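Local coordinates for protein nicotinamide riboside transporter PnuC (Neisseria mucosa ATCC 25996, PDB 4QTN) that probably carries nicotinamide riboside, a vitamin B3 form used to make NAD, across the bacterial inner membrane, and forms a homotrimer, at residues K61-N64 with Y65-L69; V101-A104 with M105-H109. One frame throughout, in Å; residues are numbered along the deposited sequence.

Overall arrangement
Contact 1 (61-69) and contact 2 (101-109) sit on successive helices of one subunit, with their centres about 11 Å apart. The first takes in the turn after helix 41-59 and the start of helix 64-80; the second is the last part of helix 85-107 and the loop that follows. Helix 64-80 begins, and helix 85-107 ends, on what is probably the cytoplasmic side, so the two lie next to each other at that end of the membrane domain. They touch: Tyr-65 OH is 3.2 Å from Trp-106 CD1, in an edge-to-face ring pair, and Ile-62 CD1 packs near the backbone of Arg-107. The bound nicotinamide riboside, which touches Asn-64, lies close to this junction.

Contact 1: K61-N64 with Y65-L69; sequences KISN and YLFGL
A local contact at the start of a transmembrane helix, this one joins the type I beta turn Lys-61 to Asn-64, which follows helix 41-59, to the first turn of helix 64-80. The Asn-64 amide is tilted over the ring of Tyr-65, the next residue. The two side chains point the same way, and ND2 stands 3.3 Å above the ring plane, over its centre, with amide and ring planes 52° apart. ND2 also donates weakly to Lys-61 O; asparagine suits the place because its short side chain brings an N-H to the turn's carbonyl while ND2 lies over the ring. Tyr-65 has CG anti to its own carbonyl carbon (chi1 -73°), which brings CD2 to 3.3 Å from Ile-62 O; its backbone N gives that same oxygen a weak bond. A tyrosine here offers a face to ND2 and still reaches the substrate-binding Gln-99 on helix 85-107. Two residues on, the aromatic Phe-67 puts C-H groups at Ser-63 O, ring edge first, with CD2 3.1 Å away, and meets Phe-56. Gly-68 N bonds to Asn-64 O at 2.9 Å, an i to i+4 helical bond. Asn-64 belongs to the nicotinamide riboside pocket, and the ring under ND2 and the weak bond to Lys-61 O probably limit the swing of an amide that touches the ligand.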
ATOM      1  N   LYS C  61     -18.749 -15.394   5.956  1.00 99.52           N
ATOM      2  CA  LYS C  61     -20.040 -15.423   6.683  1.00 99.33           C
ATOM      3  C   LYS C  61     -21.213 -15.019   5.794  1.00102.44           C
ATOM      4  O   LYS C  61     -21.110 -14.076   4.997  1.00105.20           O
ATOM      5  CB  LYS C  61     -19.989 -14.501   7.888  1.00 96.23           C
ATOM      6  CG  LYS C  61     -19.016 -14.938   8.950  1.00 99.67           C
ATOM      7  CD  LYS C  61     -19.298 -14.253  10.270  1.00100.58           C
ATOM      8  CE  LYS C  61     -18.548 -14.940  11.394  1.00106.06           C
ATOM      9  NZ  LYS C  61     -19.459 -15.320  12.513  1.00113.15           N
ATOM     10  N   ILE C  62     -22.344 -15.699   5.969  1.00104.06           N
ATOM     11  CA  ILE C  62     -23.500 -15.541   5.067  1.00104.95           C
ATOM     12  C   ILE C  62     -24.277 -14.252   5.290  1.00107.46           C
ATOM     13  O   ILE C  62     -24.947 -13.750   4.373  1.00110.25           O
ATOM     14  CB  ILE C  62     -24.475 -16.718   5.180  1.00105.10           C
ATOM     15  CG1 ILE C  62     -25.599 -16.559   4.162  1.00104.88           C
ATOM     16  CG2 ILE C  62     -25.023 -16.830   6.604  1.00104.09           C
ATOM     17  CD1 ILE C  62     -25.879 -17.807   3.380  1.00106.51           C
ATOM     18  N   SER C  63     -24.200 -13.731   6.515  1.00108.14           N
ATOM     19  CA  SER C  63     -24.926 -12.522   6.900  1.00110.75           C
ATOM     20  C   SER C  63     -24.276 -11.280   6.373  1.00106.26           C
ATOM     21  O   SER C  63     -24.647 -10.194   6.762  1.00111.52           O
ATOM     22  CB  SER C  63     -25.005 -12.403   8.411  1.00114.38           C
ATOM     23  OG  SER C  63     -23.730 -12.075   8.944  1.00109.47           O
ATOM     24  N   ASN C  64     -23.265 -11.440   5.530  1.00104.39           N
ATOM     25  CA  ASN C  64     -22.711 -10.312   4.808  1.00105.90           C
ATOM     26  C   ASN C  64     -23.778  -9.674   3.939  1.00106.70           C
ATOM     27  O   ASN C  64     -23.820  -8.459   3.801  1.00113.11           O
ATOM     28  CB  ASN C  64     -21.494 -10.730   3.957  1.00105.81           C
ATOM     29  CG  ASN C  64     -21.868 -11.072   2.522  1.00107.97           C
ATOM     30  OD1 ASN C  64     -21.960 -10.187   1.654  1.00109.86           O
ATOM     31  ND2 ASN C  64     -22.074 -12.362   2.258  1.00105.21           N
ATOM     32  N   TYR C  65     -24.682 -10.498   3.409  1.00109.58           N
ATOM     33  CA  TYR C  65     -25.603 -10.058   2.358  1.00116.02           C
ATOM     34  C   TYR C  65     -26.640  -9.041   2.819  1.00120.17           C
ATOM     35  O   TYR C  65     -26.986  -8.118   2.069  1.00124.84           O
ATOM     36  CB  TYR C  65     -26.278 -11.244   1.690  1.00117.56           C
ATOM     37  CG  TYR C  65     -25.359 -12.017   0.779  1.00115.63           C
ATOM     38  CD1 TYR C  65     -24.829 -11.432  -0.364  1.00111.56           C
ATOM     39  CD2 TYR C  65     -25.023 -13.334   1.062  1.00114.67           C
ATOM     40  CE1 TYR C  65     -23.990 -12.138  -1.198  1.00113.92           C
ATOM     41  CE2 TYR C  65     -24.189 -14.051   0.230  1.00113.83           C
ATOM     42  CZ  TYR C  65     -23.675 -13.452  -0.898  1.00115.79           C
ATOM     43  OH  TYR C  65     -22.830 -14.167  -1.726  1.00120.17           O
ATOM     44  N   LEU C  66     -27.138  -9.206   4.041  1.00118.18           N
ATOM     45  CA  LEU C  66     -28.049  -8.233   4.606  1.00123.69           C
ATOM     46  C   LEU C  66     -27.387  -6.855   4.720  1.00125.75           C
ATOM     47  O   LEU C  66     -27.943  -5.849   4.265  1.00132.58           O
ATOM     48  CB  LEU C  66     -28.559  -8.691   5.960  1.00126.99           C
ATOM     49  CG  LEU C  66     -29.331  -7.612   6.724  1.00133.42           C
ATOM     50  CD1 LEU C  66     -30.471  -7.041   5.881  1.00131.66           C
ATOM     51  CD2 LEU C  66     -29.843  -8.153   8.051  1.00136.76           C
ATOM     52  N   PHE C  67     -26.202  -6.819   5.329  1.00121.49           N
ATOM     53  CA  PHE C  67     -25.393  -5.596   5.383  1.00119.56           C
ATOM     54  C   PHE C  67     -25.162  -5.010   4.001  1.00117.15           C
ATOM     55  O   PHE C  67     -25.368  -3.820   3.788  1.00122.16           O
ATOM     56  CB  PHE C  67     -24.046  -5.856   6.065  1.00115.28           C
ATOM     57  CG  PHE C  67     -24.159  -6.146   7.528  1.00118.79           C
ATOM     58  CD1 PHE C  67     -24.409  -5.126   8.438  1.00121.97           C
ATOM     59  CD2 PHE C  67     -24.029  -7.446   8.000  1.00120.49           C
ATOM     60  CE1 PHE C  67     -24.524  -5.397   9.792  1.00122.57           C
ATOM     61  CE2 PHE C  67     -24.145  -7.727   9.355  1.00121.36           C
ATOM     62  CZ  PHE C  67     -24.394  -6.701  10.251  1.00124.24           C
ATOM     63  N   GLY C  68     -24.741  -5.853   3.066  1.00111.84           N
ATOM     64  CA  GLY C  68     -24.462  -5.411   1.706  1.00110.20           C
ATOM     65  C   GLY C  68     -25.640  -4.694   1.093  1.00115.17           C
ATOM     66  O   GLY C  68     -25.482  -3.634   0.464  1.00116.17           O
ATOM     67  N   LEU C  69     -26.832  -5.257   1.305  1.00116.47           N
ATOM     68  CA  LEU C  69     -28.070  -4.708   0.750  1.00121.34           C
ATOM     69  C   LEU C  69     -28.268  -3.247   1.141  1.00123.02           C
ATOM     70  O   LEU C  69     -28.520  -2.405   0.279  1.00124.97           O
ATOM     71  CB  LEU C  69     -29.284  -5.560   1.176  1.00125.42           C
ATOM     72  CG  LEU C  69     -30.622  -5.386   0.431  1.00127.52           C
ATOM     73  CD1 LEU C  69     -31.448  -4.249   1.024  1.00130.68           C
ATOM     74  CD2 LEU C  69     -30.399  -5.181  -1.059  1.00127.86           C
TER

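Contact 2: V101-A104 with M105-H109; sequences VGFA and MWRKH
The bent side chain of Met-105, modelled as selenomethionine, runs alongside Val-101 one helical turn earlier, both pointing the same way. Its methyl CE meets Val-101 CG1 at 3.6 Å. The turn about the CG-SE bond (chi3 -75°) folds CE in beside the Val-101 backbone, within van der Waals range of CG1; a long, flexible, apolar side chain fits such a place. Beneath this pair Met-105 N donates to Val-101 O at 3.1 Å. Trp-106 N bonds to Gly-102 O at 2.9 Å, and the same oxygen lies 3.2 Å from Trp-106 CB. These i to i+4 bonds are those of an alpha helix, here the presumed cytoplasmic end of the transmembrane helix 85-107. With no side chain on Gly-102, the Tyr-65 ring of helix 64-80 can pack close to the glycine backbone. Trp-106 is buried and turns its ring toward the protein: NE1 bonds to Met-174 O, and the side chain packs on Asn-64, Val-121 and Arg-177. On another side of the helix Phe-103 and Arg-107 cross obliquely, ring and guanidinium planes 62° apart, and Arg-107 CD approaches Phe-103 CZ at 4.0 Å. Arginine serves well here, its methylene chain resting near the aromatic ring while the charged end stays in an exposed position. Past the helical bonds, the His-109 ring doubles back on the chain, and ND1 donates in the ring plane to Met-105 O at 3.3 Å, with an N-H...O angle of 173°.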
ATOM      1  N   VAL C 101     -29.622 -12.951  -4.886  1.00117.35           N
ATOM      2  CA  VAL C 101     -28.990 -14.000  -5.693  1.00114.93           C
ATOM      3  C   VAL C 101     -27.836 -14.669  -4.936  1.00115.03           C
ATOM      4  O   VAL C 101     -27.790 -15.904  -4.806  1.00115.10           O
ATOM      5  CB  VAL C 101     -28.434 -13.414  -7.001  1.00112.43           C
ATOM      6  CG1 VAL C 101     -28.161 -14.517  -7.998  1.00110.76           C
ATOM      7  CG2 VAL C 101     -29.405 -12.402  -7.576  1.00115.91           C
ATOM      8  N   GLY C 102     -26.904 -13.839  -4.462  1.00111.33           N
ATOM      9  CA  GLY C 102     -25.824 -14.272  -3.595  1.00110.98           C
ATOM     10  C   GLY C 102     -26.276 -15.050  -2.370  1.00117.14           C
ATOM     11  O   GLY C 102     -25.764 -16.139  -2.102  1.00120.88           O
ATOM     12  N   PHE C 103     -27.241 -14.508  -1.623  1.00116.44           N
ATOM     13  CA  PHE C 103     -27.739 -15.204  -0.426  1.00113.93           C
ATOM     14  C   PHE C 103     -28.306 -16.576  -0.770  1.00114.32           C
ATOM     15  O   PHE C 103     -28.134 -17.533  -0.014  1.00108.22           O
ATOM     16  CB  PHE C 103     -28.789 -14.379   0.313  1.00115.13           C
ATOM     17  CG  PHE C 103     -29.359 -15.079   1.518  1.00119.12           C
ATOM     18  CD1 PHE C 103     -28.517 -15.527   2.543  1.00121.38           C
ATOM     19  CD2 PHE C 103     -30.722 -15.325   1.618  1.00120.68           C
ATOM     20  CE1 PHE C 103     -29.030 -16.190   3.649  1.00123.35           C
ATOM     21  CE2 PHE C 103     -31.241 -15.988   2.723  1.00124.50           C
ATOM     22  CZ  PHE C 103     -30.392 -16.420   3.741  1.00126.92           C
ATOM     23  N   ALA C 104     -28.981 -16.652  -1.919  1.00115.98           N
ATOM     24  CA  ALA C 104     -29.500 -17.903  -2.457  1.00115.53           C
ATOM     25  C   ALA C 104     -28.405 -18.952  -2.580  1.00115.67           C
ATOM     26  O   ALA C 104     -28.451 -19.982  -1.903  1.00119.76           O
ATOM     27  CB  ALA C 104     -30.163 -17.663  -3.814  1.00117.49           C
HETATM   28  N   MSE C 105     -27.405 -18.674  -3.424  1.00131.50           N
HETATM   29  CA  MSE C 105     -26.411 -19.685  -3.816  1.00126.44           C
HETATM   30  C   MSE C 105     -25.384 -19.951  -2.766  1.00119.20           C
HETATM   31  O   MSE C 105     -24.846 -21.051  -2.700  1.00118.30           O
HETATM   32  CB  MSE C 105     -25.656 -19.258  -5.037  1.00132.07           C
HETATM   33  CG  MSE C 105     -26.573 -18.993  -6.187  1.00148.18           C
HETATM   34 SE   MSE C 105     -25.461 -17.997  -7.432  1.00181.13          SE
HETATM   35  CE  MSE C 105     -25.453 -16.262  -6.503  1.00170.04           C
ATOM     36  N   TRP C 106     -25.049 -18.938  -1.970  1.00116.06           N
ATOM     37  CA  TRP C 106     -24.203 -19.158  -0.805  1.00110.16           C
ATOM     38  C   TRP C 106     -24.936 -20.063   0.196  1.00112.22           C
ATOM     39  O   TRP C 106     -24.383 -21.071   0.646  1.00111.55           O
ATOM     40  CB  TRP C 106     -23.808 -17.834  -0.152  1.00108.88           C
ATOM     41  CG  TRP C 106     -22.455 -17.271  -0.595  1.00108.27           C
ATOM     42  CD1 TRP C 106     -21.970 -17.195  -1.874  1.00110.82           C
ATOM     43  CD2 TRP C 106     -21.470 -16.639   0.241  1.00108.94           C
ATOM     44  NE1 TRP C 106     -20.738 -16.580  -1.883  1.00110.68           N
ATOM     45  CE2 TRP C 106     -20.409 -16.228  -0.600  1.00111.72           C
ATOM     46  CE3 TRP C 106     -21.379 -16.387   1.623  1.00105.58           C
ATOM     47  CZ2 TRP C 106     -19.264 -15.586  -0.103  1.00112.78           C
ATOM     48  CZ3 TRP C 106     -20.237 -15.751   2.116  1.00104.79           C
ATOM     49  CH2 TRP C 106     -19.201 -15.354   1.254  1.00110.76           C
ATOM     50  N   ARG C 107     -26.201 -19.726   0.489  1.00115.22           N
ATOM     51  CA  ARG C 107     -27.031 -20.482   1.454  1.00116.53           C
ATOM     52  C   ARG C 107     -26.920 -21.987   1.295  1.00114.54           C
ATOM     53  O   ARG C 107     -26.939 -22.722   2.275  1.00121.00           O
ATOM     54  CB  ARG C 107     -28.503 -20.064   1.352  1.00128.75           C
ATOM     55  CG  ARG C 107     -29.371 -20.530   2.526  1.00136.19           C
ATOM     56  CD  ARG C 107     -30.827 -20.130   2.338  1.00147.34           C
ATOM     57  NE  ARG C 107     -31.309 -20.478   1.006  1.00154.58           N
ATOM     58  CZ  ARG C 107     -32.457 -20.061   0.488  1.00164.24           C
ATOM     59  NH1 ARG C 107     -32.802 -20.429  -0.740  1.00166.08           N
ATOM     60  NH2 ARG C 107     -33.262 -19.278   1.193  1.00174.51           N
ATOM     61  N   LYS C 108     -26.809 -22.440   0.054  1.00112.64           N
ATOM     62  CA  LYS C 108     -26.729 -23.865  -0.247  1.00111.97           C
ATOM     63  C   LYS C 108     -25.383 -24.506   0.101  1.00107.36           C
ATOM     64  O   LYS C 108     -25.282 -25.710   0.147  1.00106.56           O
ATOM     65  CB  LYS C 108     -27.066 -24.120  -1.725  1.00116.98           C
ATOM     66  CG  LYS C 108     -28.327 -24.941  -1.959  1.00124.47           C
ATOM     67  CD  LYS C 108     -29.017 -24.540  -3.247  1.00128.70           C
ATOM     68  CE  LYS C 108     -28.014 -24.090  -4.296  1.00128.57           C
ATOM     69  NZ  LYS C 108     -28.684 -23.533  -5.511  1.00138.96           N
ATOM     70  N   HIS C 109     -24.355 -23.697   0.344  1.00111.26           N
ATOM     71  CA  HIS C 109     -22.976 -24.220   0.403  1.00118.39           C
ATOM     72  C   HIS C 109     -22.191 -23.794   1.642  1.00117.85           C
ATOM     73  O   HIS C 109     -21.042 -23.351   1.541  1.00116.74           O
ATOM     74  CB  HIS C 109     -22.207 -23.878  -0.882  1.00119.32           C
ATOM     75  CG  HIS C 109     -22.707 -24.607  -2.086  1.00128.18           C
ATOM     76  ND1 HIS C 109     -23.669 -24.084  -2.926  1.00132.24           N
ATOM     77  CD2 HIS C 109     -22.421 -25.840  -2.565  1.00134.20           C
ATOM     78  CE1 HIS C 109     -23.936 -24.956  -3.882  1.00137.77           C
ATOM     79  NE2 HIS C 109     -23.194 -26.030  -3.685  1.00143.32           N
TER